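Cellulose 1,4-beta-cellobiosidase (PDB 4JJJ) probably hydrolyses cellulose to cellobiose, this chain being the glycoside hydrolase family 48 catalytic domain of a longer protein. Local coordinates at residues P409-N421 / F463-P475. The protein carries 1 engineered substitution. Numbering follows the deposited sequence.
Sequences PPSNNWFGFQVWN and FQVPSDLEWSGQP. With ZN (zinc ion), chain B; BGC (beta-D-glucopyranose), chain C; BGC (beta-D-glucopyranose), chain D.
Phe-415 lays one ring face over Pro-466, whose CB sits 3.6 Å from the ring centroid in a CH-pi contact, 14° off the normal; CB of Gln-418 backs the opposite face. With chi1 at -179° the ring of Phe-415 swings opposite its backbone N, out onto strand 465-473. Leu-469 extends the apolar patch, its CD1 3.9 Å from CG of Gln-418. The backbones join through a single beta bridge centred on Trp-414 and Asp-468: Phe-415 N donates to Ser-467 O (2.8 Å) and Leu-469 N to Asn-413 O (2.7 Å). Trp-471 NE1 donates to Asn-412 O at 2.9 Å from well above the carbonyl plane, while Asn-412, whose amide is held by Gln-324 NE2 at OD1 and Ile-373 O at ND2, lays ND2 over the rim of the indole. Asn-413 works through water: one molecule links its OD1 to Trp-471 N, and, in the conformer of Asp-468 given, another links its ND2 to Asp-468 OD1 while Asp-468 OD2 binds zinc at 2.0 Å. The indole of Trp-414 turns from the strand into the glycan pocket, one face on Gly-416 CA and the other beneath two beta-D-glucopyranose units, with CZ3 3.6 Å from C5 of the chain D sugar. With an alanine here the indole is gone, which would probably leave both sugars without their stacking surface and open a gap above Gly-416. In this (alpha/alpha)6 domain the bridge holds the approach to helix 416-432 against the strand, so a sugar-stacking surface and a water-bridged zinc site share one backbone junction.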
ATOM      1  N   PRO A 409      -4.653  13.798   0.127  1.00  6.57           N
ATOM      2  CA  PRO A 409      -6.077  13.882  -0.023  1.00  6.53           C
ATOM      3  C   PRO A 409      -6.807  12.821   0.830  1.00  6.93           C
ATOM      4  O   PRO A 409      -6.223  11.856   1.255  1.00  6.30           O
ATOM      5  CB  PRO A 409      -6.254  13.545  -1.493  1.00  6.72           C
ATOM      6  CG  PRO A 409      -5.245  12.496  -1.742  1.00  7.36           C
ATOM      7  CD  PRO A 409      -4.042  12.989  -0.970  1.00  6.97           C
ATOM      8  N   PRO A 410      -8.117  13.031   1.008  1.00  7.24           N
ATOM      9  CA  PRO A 410      -8.920  11.967   1.641  1.00  6.54           C
ATOM     10  C   PRO A 410      -8.651  10.628   0.978  1.00  5.66           C
ATOM     11  O   PRO A 410      -8.771  10.515  -0.222  1.00  6.70           O
ATOM     12  CB  PRO A 410     -10.326  12.454   1.442  1.00  7.50           C
ATOM     13  CG  PRO A 410     -10.201  13.979   1.324  1.00  8.13           C
ATOM     14  CD  PRO A 410      -8.961  14.140   0.509  1.00  8.65           C
ATOM     15  N   SER A 411      -8.272   9.638   1.801  1.00  6.01           N
ATOM     16  CA  SER A 411      -7.686   8.399   1.355  1.00  5.71           C
ATOM     17  C   SER A 411      -8.615   7.524   0.522  1.00  5.51           C
ATOM     18  O   SER A 411      -8.142   6.634  -0.214  1.00  5.51           O
ATOM     19  CB  SER A 411      -7.188   7.537   2.478  1.00  5.97           C
ATOM     20  OG  SER A 411      -8.305   7.147   3.286  1.00  5.70           O
ATOM     21  N   ASN A 412      -9.940   7.668   0.625  1.00  5.41           N
ATOM     22  CA  ASN A 412     -10.862   6.843  -0.124  1.00  5.19           C
ATOM     23  C   ASN A 412     -11.560   7.543  -1.301  1.00  5.38           C
ATOM     24  O   ASN A 412     -12.514   7.026  -1.904  1.00  5.40           O
ATOM     25  CB  ASN A 412     -11.931   6.151   0.780  1.00  4.55           C
ATOM     26  CG  ASN A 412     -12.529   4.947   0.152  1.00  4.96           C
ATOM     27  OD1 ASN A 412     -11.845   4.125  -0.503  1.00  4.43           O
ATOM     28  ND2 ASN A 412     -13.876   4.792   0.374  1.00  4.54           N
ATOM     29  N   ASN A 413     -11.057   8.699  -1.718  1.00  5.23           N
ATOM     30  CA  ASN A 413     -11.619   9.376  -2.888  1.00  5.64           C
ATOM     31  C   ASN A 413     -11.136   8.722  -4.215  1.00  6.21           C
ATOM     32  O   ASN A 413     -11.707   8.910  -5.265  1.00  7.61           O
ATOM     33  CB  ASN A 413     -11.250  10.818  -2.807  1.00  6.31           C
ATOM     34  CG  ASN A 413     -12.077  11.583  -1.771  1.00  6.68           C
ATOM     35  OD1 ASN A 413     -12.796  11.012  -0.949  1.00  6.84           O
ATOM     36  ND2 ASN A 413     -11.934  12.913  -1.793  1.00  7.67           N
ATOM     37  N   TRP A 414     -10.001   8.006  -4.186  1.00  5.75           N
ATOM     38  CA  TRP A 414      -9.505   7.326  -5.455  1.00  5.41           C
ATOM     39  C   TRP A 414     -10.236   6.082  -5.744  1.00  5.45           C
ATOM     40  O   TRP A 414     -10.258   5.155  -4.903  1.00  5.52           O
ATOM     41  CB  TRP A 414      -8.049   7.008  -5.204  1.00  5.24           C
ATOM     42  CG  TRP A 414      -7.396   6.421  -6.433  1.00  5.24           C
ATOM     43  CD1 TRP A 414      -7.461   6.919  -7.724  1.00  5.84           C
ATOM     44  CD2 TRP A 414      -6.503   5.296  -6.468  1.00  5.32           C
ATOM     45  NE1 TRP A 414      -6.739   6.120  -8.565  1.00  5.62           N
ATOM     46  CE2 TRP A 414      -6.131   5.119  -7.827  1.00  5.21           C
ATOM     47  CE3 TRP A 414      -6.090   4.368  -5.526  1.00  5.25           C
ATOM     48  CZ2 TRP A 414      -5.275   4.092  -8.198  1.00  5.49           C
ATOM     49  CZ3 TRP A 414      -5.261   3.377  -5.891  1.00  5.56           C
ATOM     50  CH2 TRP A 414      -4.860   3.225  -7.231  1.00  5.11           C
ATOM     51  N   PHE A 415     -10.870   6.030  -6.917  1.00  5.32           N
ATOM     52  CA  PHE A 415     -11.561   4.832  -7.380  1.00  5.32           C
ATOM     53  C   PHE A 415     -10.678   3.603  -7.483  1.00  5.15           C
ATOM     54  O   PHE A 415     -11.237   2.507  -7.398  1.00  6.02           O
ATOM     55  CB  PHE A 415     -12.293   5.080  -8.680  1.00  5.76           C
ATOM     56  CG  PHE A 415     -13.053   3.927  -9.219  1.00  5.89           C
ATOM     57  CD1 PHE A 415     -14.342   3.595  -8.767  1.00  6.60           C
ATOM     58  CD2 PHE A 415     -12.499   3.152 -10.190  1.00  6.67           C
ATOM     59  CE1 PHE A 415     -15.067   2.545  -9.288  1.00  6.49           C
ATOM     60  CE2 PHE A 415     -13.187   2.080 -10.718  1.00  6.15           C
ATOM     61  CZ  PHE A 415     -14.497   1.791 -10.281  1.00  6.14           C
ATOM     62  N   GLY A 416      -9.400   3.795  -7.611  1.00  5.14           N
ATOM     63  CA  GLY A 416      -8.496   2.637  -7.668  1.00  5.12           C
ATOM     64  C   GLY A 416      -8.672   1.697  -6.504  1.00  4.91           C
ATOM     65  O   GLY A 416      -8.565   0.478  -6.660  1.00  4.93           O
ATOM     66  N   PHE A 417      -8.931   2.197  -5.293  1.00  4.92           N
ATOM     67  CA  PHE A 417      -9.036   1.286  -4.190  1.00  4.89           C
ATOM     68  C   PHE A 417     -10.279   0.420  -4.283  1.00  4.58           C
ATOM     69  O   PHE A 417     -10.329  -0.691  -3.782  1.00  4.59           O
ATOM     70  CB  PHE A 417      -9.066   2.085  -2.892  1.00  5.01           C
ATOM     71  CG  PHE A 417      -7.746   2.516  -2.358  1.00  5.29           C
ATOM     72  CD1 PHE A 417      -6.695   1.614  -2.203  1.00  5.58           C
ATOM     73  CD2 PHE A 417      -7.533   3.836  -2.093  1.00  5.94           C
ATOM     74  CE1 PHE A 417      -5.457   2.036  -1.651  1.00  5.76           C
ATOM     75  CE2 PHE A 417      -6.330   4.237  -1.590  1.00  5.87           C
ATOM     76  CZ  PHE A 417      -5.314   3.349  -1.365  1.00  5.90           C
ATOM     77  N   GLN A 418     -11.320   0.922  -4.973  1.00  4.09           N
ATOM     78  CA  GLN A 418     -12.553   0.134  -5.200  1.00  4.23           C
ATOM     79  C   GLN A 418     -12.223  -1.143  -5.942  1.00  3.97           C
ATOM     80  O   GLN A 418     -12.584  -2.249  -5.511  1.00  4.19           O
ATOM     81  CB  GLN A 418     -13.592   0.834  -6.035  1.00  4.65           C
ATOM     82  CG  GLN A 418     -14.201   2.103  -5.440  1.00  4.63           C
ATOM     83  CD  GLN A 418     -14.959   1.831  -4.215  1.00  4.91           C
ATOM     84  OE1 GLN A 418     -15.913   0.960  -4.195  1.00  5.56           O
ATOM     85  NE2 GLN A 418     -14.604   2.513  -3.121  1.00  4.50           N
ATOM     86  N   VAL A 419     -11.453  -1.017  -7.048  1.00  4.03           N
ATOM     87  CA  VAL A 419     -11.089  -2.181  -7.894  1.00  4.56           C
ATOM     88  C   VAL A 419     -10.018  -3.008  -7.275  1.00  4.38           C
ATOM     89  O   VAL A 419     -10.015  -4.250  -7.463  1.00  4.93           O
ATOM     90  CB  VAL A 419     -10.859  -1.760  -9.335  1.00  4.74           C
ATOM     91  CG1 VAL A 419     -12.161  -1.348 -10.004  1.00  5.49           C
ATOM     92  CG2 VAL A 419      -9.831  -0.665  -9.492  1.00  4.97           C
ATOM     93  N   TRP A 420      -9.075  -2.444  -6.586  1.00  4.41           N
ATOM     94  CA  TRP A 420      -8.048  -3.278  -5.941  1.00  4.40           C
ATOM     95  C   TRP A 420      -8.709  -4.239  -4.919  1.00  4.88           C
ATOM     96  O   TRP A 420      -8.420  -5.469  -4.884  1.00  4.40           O
ATOM     97  CB  TRP A 420      -6.978  -2.468  -5.333  1.00  4.45           C
ATOM     98  CG  TRP A 420      -5.954  -1.953  -6.244  1.00  4.58           C
ATOM     99  CD1 TRP A 420      -5.752  -2.277  -7.532  1.00  4.71           C
ATOM    100  CD2 TRP A 420      -4.847  -1.105  -5.867  1.00  5.11           C
ATOM    101  NE1 TRP A 420      -4.649  -1.636  -8.000  1.00  4.80           N
ATOM    102  CE2 TRP A 420      -4.046  -0.940  -6.996  1.00  4.61           C
ATOM    103  CE3 TRP A 420      -4.480  -0.500  -4.663  1.00  4.94           C
ATOM    104  CZ2 TRP A 420      -2.877  -0.210  -6.976  1.00  5.16           C
ATOM    105  CZ3 TRP A 420      -3.295   0.247  -4.624  1.00  5.12           C
ATOM    106  CH2 TRP A 420      -2.512   0.378  -5.762  1.00  5.16           C
ATOM    107  N   ASN A 421      -9.631  -3.694  -4.095  1.00  4.67           N
ATOM    108  CA  ASN A 421     -10.368  -4.550  -3.158  1.00  5.29           C
ATOM    109  C   ASN A 421     -11.316  -5.493  -3.872  1.00  5.05           C
ATOM    110  O   ASN A 421     -11.279  -6.735  -3.677  1.00  5.02           O
ATOM    111  CB  ASN A 421     -11.098  -3.702  -2.154  1.00  5.96           C
ATOM    112  CG  ASN A 421     -12.181  -4.469  -1.463  1.00  7.57           C
ATOM    113  OD1 ASN A 421     -11.935  -5.518  -0.983  1.00  8.64           O
ATOM    114  ND2 ASN A 421     -13.308  -3.792  -1.203  1.00  9.72           N
ATOM    115  N   PHE A 463     -12.238   5.650 -24.204  1.00  9.01           N
ATOM    116  CA  PHE A 463     -12.911   5.028 -23.073  1.00  7.89           C
ATOM    117  C   PHE A 463     -12.700   5.865 -21.814  1.00  7.88           C
ATOM    118  O   PHE A 463     -11.754   6.653 -21.750  1.00  7.60           O
ATOM    119  CB  PHE A 463     -12.273   3.623 -22.833  1.00  7.39           C
ATOM    120  CG  PHE A 463     -10.960   3.614 -22.085  1.00  7.84           C
ATOM    121  CD1 PHE A 463     -10.908   3.454 -20.726  1.00  8.04           C
ATOM    122  CD2 PHE A 463      -9.753   3.840 -22.787  1.00  8.12           C
ATOM    123  CE1 PHE A 463      -9.730   3.429 -20.123  1.00  7.88           C
ATOM    124  CE2 PHE A 463      -8.527   3.800 -22.114  1.00  8.03           C
ATOM    125  CZ  PHE A 463      -8.548   3.621 -20.778  1.00  8.28           C
ATOM    126  N   GLN A 464     -13.518   5.603 -20.805  0.70  7.88           N
ATOM    127  CA  GLN A 464     -13.368   6.322 -19.534  0.70  7.52           C
ATOM    128  C   GLN A 464     -13.779   5.403 -18.386  0.70  7.50           C
ATOM    129  O   GLN A 464     -14.786   4.698 -18.481  0.70  8.12           O
ATOM    130  CB  GLN A 464     -14.318   7.558 -19.497  0.70  8.15           C
ATOM    131  CG  GLN A 464     -14.080   8.625 -20.585  0.70  8.54           C
ATOM    132  CD  GLN A 464     -13.069   9.580 -20.069  0.70  8.98           C
ATOM    133  OE1 GLN A 464     -13.405  10.506 -19.312  0.70 11.55           O
ATOM    134  NE2 GLN A 464     -11.841   9.248 -20.222  0.70 10.15           N
ATOM    135  N   VAL A 465     -13.029   5.460 -17.288  1.00  7.16           N
ATOM    136  CA  VAL A 465     -13.376   4.766 -16.069  1.00  6.66           C
ATOM    137  C   VAL A 465     -13.429   5.777 -14.931  1.00  6.52           C
ATOM    138  O   VAL A 465     -12.826   6.890 -15.040  1.00  7.24           O
ATOM    139  CB  VAL A 465     -12.316   3.659 -15.735  1.00  7.05           C
ATOM    140  CG1 VAL A 465     -12.291   2.635 -16.901  1.00  7.74           C
ATOM    141  CG2 VAL A 465     -10.931   4.244 -15.536  1.00  8.19           C
ATOM    142  N   PRO A 466     -14.108   5.439 -13.838  1.00  6.50           N
ATOM    143  CA  PRO A 466     -14.111   6.359 -12.676  1.00  6.74           C
ATOM    144  C   PRO A 466     -12.745   6.669 -12.124  1.00  6.96           C
ATOM    145  O   PRO A 466     -11.873   5.837 -12.104  1.00  6.51           O
ATOM    146  CB  PRO A 466     -15.038   5.673 -11.674  1.00  7.58           C
ATOM    147  CG  PRO A 466     -15.853   4.734 -12.550  1.00  7.20           C
ATOM    148  CD  PRO A 466     -14.944   4.276 -13.621  1.00  7.13           C
ATOM    149  N   SER A 467     -12.559   7.886 -11.620  1.00  6.94           N
ATOM    150  CA  SER A 467     -11.345   8.341 -11.039  1.00  8.93           C
ATOM    151  C   SER A 467     -11.550   8.878  -9.624  1.00  9.39           C
ATOM    152  O   SER A 467     -11.146   8.242  -8.637  1.00 12.04           O
ATOM    153  CB  SER A 467     -10.656   9.387 -11.949  1.00 10.63           C
ATOM    154  OG  SER A 467      -9.532   9.918 -11.236  1.00 13.60           O
ATOM    155  N   ASP A 468     -12.267   9.981  -9.467  0.50  8.46           N
ATOM    156  CA  ASP A 468     -12.435  10.598  -8.143  0.50  8.51           C
ATOM    157  C   ASP A 468     -13.829  10.384  -7.637  0.50  8.05           C
ATOM    158  O   ASP A 468     -14.822  10.557  -8.389  0.50  7.91           O
ATOM    159  CB  ASP A 468     -12.124  12.110  -8.230  0.50  9.29           C
ATOM    160  CG  ASP A 468     -11.966  12.776  -6.896  0.50 11.29           C
ATOM    161  OD1 ASP A 468     -11.315  12.225  -5.956  0.50 11.62           O
ATOM    162  OD2 ASP A 468     -12.439  13.953  -6.837  0.50 10.78           O
ATOM    163  N   LEU A 469     -13.928  10.054  -6.353  1.00  7.00           N
ATOM    164  CA  LEU A 469     -15.163   9.793  -5.693  1.00  6.83           C
ATOM    165  C   LEU A 469     -15.378  10.853  -4.582  1.00  7.19           C
ATOM    166  O   LEU A 469     -14.417  11.325  -3.985  1.00  7.64           O
ATOM    167  CB  LEU A 469     -15.136   8.442  -5.033  1.00  7.09           C
ATOM    168  CG  LEU A 469     -14.871   7.245  -5.949  1.00  6.53           C
ATOM    169  CD1 LEU A 469     -14.855   5.982  -5.197  1.00  6.82           C
ATOM    170  CD2 LEU A 469     -15.870   7.159  -7.094  1.00  6.06           C
ATOM    171  N   GLU A 470     -16.650  11.206  -4.340  0.50  6.18           N
ATOM    172  CA  GLU A 470     -17.050  12.089  -3.257  0.50  6.18           C
ATOM    173  C   GLU A 470     -18.060  11.373  -2.361  0.50  6.16           C
ATOM    174  O   GLU A 470     -19.136  10.900  -2.850  0.50  6.89           O
ATOM    175  CB  GLU A 470     -17.716  13.365  -3.767  0.50  5.76           C
ATOM    176  CG  GLU A 470     -18.051  14.372  -2.641  0.50  5.81           C
ATOM    177  CD  GLU A 470     -16.905  15.142  -2.016  0.50  6.57           C
ATOM    178  OE1 GLU A 470     -15.808  15.102  -2.572  0.50  8.55           O
ATOM    179  OE2 GLU A 470     -17.104  15.776  -0.961  0.50  7.34           O
ATOM    180  N   TRP A 471     -17.703  11.225  -1.095  1.00  6.05           N
ATOM    181  CA  TRP A 471     -18.465  10.460  -0.130  1.00  6.14           C
ATOM    182  C   TRP A 471     -19.269  11.447   0.790  1.00  6.69           C
ATOM    183  O   TRP A 471     -18.862  12.565   1.050  1.00  7.20           O
ATOM    184  CB  TRP A 471     -17.479   9.734   0.782  1.00  6.04           C
ATOM    185  CG  TRP A 471     -16.739   8.672   0.043  1.00  5.77           C
ATOM    186  CD1 TRP A 471     -15.526   8.739  -0.579  1.00  6.10           C
ATOM    187  CD2 TRP A 471     -17.292   7.347  -0.276  1.00  6.60           C
ATOM    188  NE1 TRP A 471     -15.250   7.545  -1.295  1.00  6.73           N
ATOM    189  CE2 TRP A 471     -16.314   6.680  -1.093  1.00  6.06           C
ATOM    190  CE3 TRP A 471     -18.448   6.692   0.077  1.00  6.53           C
ATOM    191  CZ2 TRP A 471     -16.528   5.417  -1.604  1.00  7.10           C
ATOM    192  CZ3 TRP A 471     -18.612   5.405  -0.371  1.00  7.41           C
ATOM    193  CH2 TRP A 471     -17.724   4.815  -1.231  1.00  7.39           C
ATOM    194  N   SER A 472     -20.383  10.946   1.278  1.00  6.89           N
ATOM    195  CA  SER A 472     -21.167  11.649   2.209  1.00  6.84           C
ATOM    196  C   SER A 472     -21.900  10.677   3.110  1.00  6.53           C
ATOM    197  O   SER A 472     -22.194   9.567   2.726  1.00  7.48           O
ATOM    198  CB  SER A 472     -22.102  12.644   1.530  1.00  6.68           C
ATOM    199  OG  SER A 472     -22.989  12.002   0.659  1.00  7.98           O
ATOM    200  N   GLY A 473     -22.333  11.176   4.277  1.00  6.47           N
ATOM    201  CA  GLY A 473     -23.068  10.295   5.142  1.00  6.94           C
ATOM    202  C   GLY A 473     -22.265   9.230   5.879  1.00  7.24           C
ATOM    203  O   GLY A 473     -21.018   9.346   6.023  1.00  7.71           O
ATOM    204  N   GLN A 474     -22.919   8.189   6.384  1.00  7.79           N
ATOM    205  CA  GLN A 474     -22.238   7.150   7.111  1.00  8.45           C
ATOM    206  C   GLN A 474     -23.036   5.891   7.035  1.00  7.39           C
ATOM    207  O   GLN A 474     -24.310   5.931   6.898  1.00  7.60           O
ATOM    208  CB  GLN A 474     -22.039   7.534   8.575  1.00 11.26           C
ATOM    209  CG  GLN A 474     -23.301   7.740   9.335  1.00 12.66           C
ATOM    210  CD  GLN A 474     -23.044   7.988  10.854  1.00 15.10           C
ATOM    211  OE1 GLN A 474     -21.959   8.390  11.226  1.00 15.29           O
ATOM    212  NE2 GLN A 474     -23.980   7.612  11.715  1.00 19.24           N
ATOM    213  N   PRO A 475     -22.380   4.759   7.120  1.00  7.67           N
ATOM    214  CA  PRO A 475     -23.127   3.513   7.259  1.00  7.89           C
ATOM    215  C   PRO A 475     -23.921   3.477   8.524  1.00  7.61           C
ATOM    216  O   PRO A 475     -23.519   4.158   9.519  1.00  7.69           O
ATOM    217  CB  PRO A 475     -22.009   2.405   7.286  1.00  8.24           C
ATOM    218  CG  PRO A 475     -20.817   3.088   7.782  1.00  8.00           C
ATOM    219  CD  PRO A 475     -20.904   4.556   7.380  1.00  7.57           C
TER
HETATM  220 ZN    ZN B 733     -12.410  15.069  -5.171  0.50 16.21          ZN
HETATM  221  C2  BGC C   1      -4.416   8.759  -8.174  0.50  5.92           C
HETATM  222  C3  BGC C   1      -3.208   8.213  -7.422  0.50  5.25           C
HETATM  223  C4  BGC C   1      -2.579   7.030  -8.188  0.50  4.54           C
HETATM  224  C5  BGC C   1      -2.381   7.254  -9.700  0.50  4.76           C
HETATM  225  C6  BGC C   1      -2.081   5.968 -10.472  0.50  4.76           C
HETATM  226  C1  BGC C   1      -4.094   8.988  -9.631  0.50  6.37           C
HETATM  227  O1  BGC C   1      -5.336   9.436 -10.267  0.50  9.23           O
HETATM  228  O2  BGC C   1      -4.754  10.000  -7.469  0.50  5.66           O
HETATM  229  O3  BGC C   1      -3.571   7.802  -6.101  0.50  5.82           O
HETATM  230  O4  BGC C   1      -1.304   6.666  -7.656  0.50  3.63           O
HETATM  231  O5  BGC C   1      -3.570   7.800 -10.272  0.50  5.70           O
HETATM  232  O6  BGC C   1      -3.150   5.056 -10.457  0.50  4.84           O
HETATM  233  C2  BGC D   2       0.129   5.026  -6.746  0.50  2.90           C
HETATM  234  C3  BGC D   2       0.226   3.759  -5.901  0.50  2.77           C
HETATM  235  C4  BGC D   2      -0.606   3.915  -4.594  0.50  2.76           C
HETATM  236  C5  BGC D   2      -2.027   4.467  -4.870  0.50  2.74           C
HETATM  237  C6  BGC D   2      -2.737   4.777  -3.574  0.50  2.74           C
HETATM  238  C1  BGC D   2      -1.312   5.439  -6.982  0.50  3.11           C
HETATM  239  O2  BGC D   2       0.725   4.801  -8.017  0.50  2.92           O
HETATM  240  O3  BGC D   2       1.631   3.523  -5.635  0.50  2.86           O
HETATM  241  O4  BGC D   2      -0.666   2.631  -3.942  0.50  2.67           O
HETATM  242  O5  BGC D   2      -1.900   5.641  -5.682  0.50  2.90           O
HETATM  243  O6  BGC D   2      -2.001   5.707  -2.801  0.50  2.72           O
HETATM  244  O   HOH W   1     -15.197  12.290  -0.328  1.00  7.90           O
HETATM  245  O   HOH W   2     -13.576  15.034  -0.521  1.00 12.92           O
HETATM  246  O   HOH W   3     -10.663  13.944  -4.017  0.50 14.71           O
HETATM  247  O   HOH W   4     -13.813  13.750  -4.504  0.50  9.86           O
HETATM  248  O   HOH W   5     -12.043  14.706  -5.386  0.50 44.95           O
HETATM  249  O   HOH W   6     -10.438  15.252  -4.817  0.50 28.42           O
HETATM  250  O   HOH W   7     -13.663  16.847  -5.839  0.50 24.20           O
HETATM  251  O   HOH W   8     -12.597  16.702  -3.350  0.50 21.46           O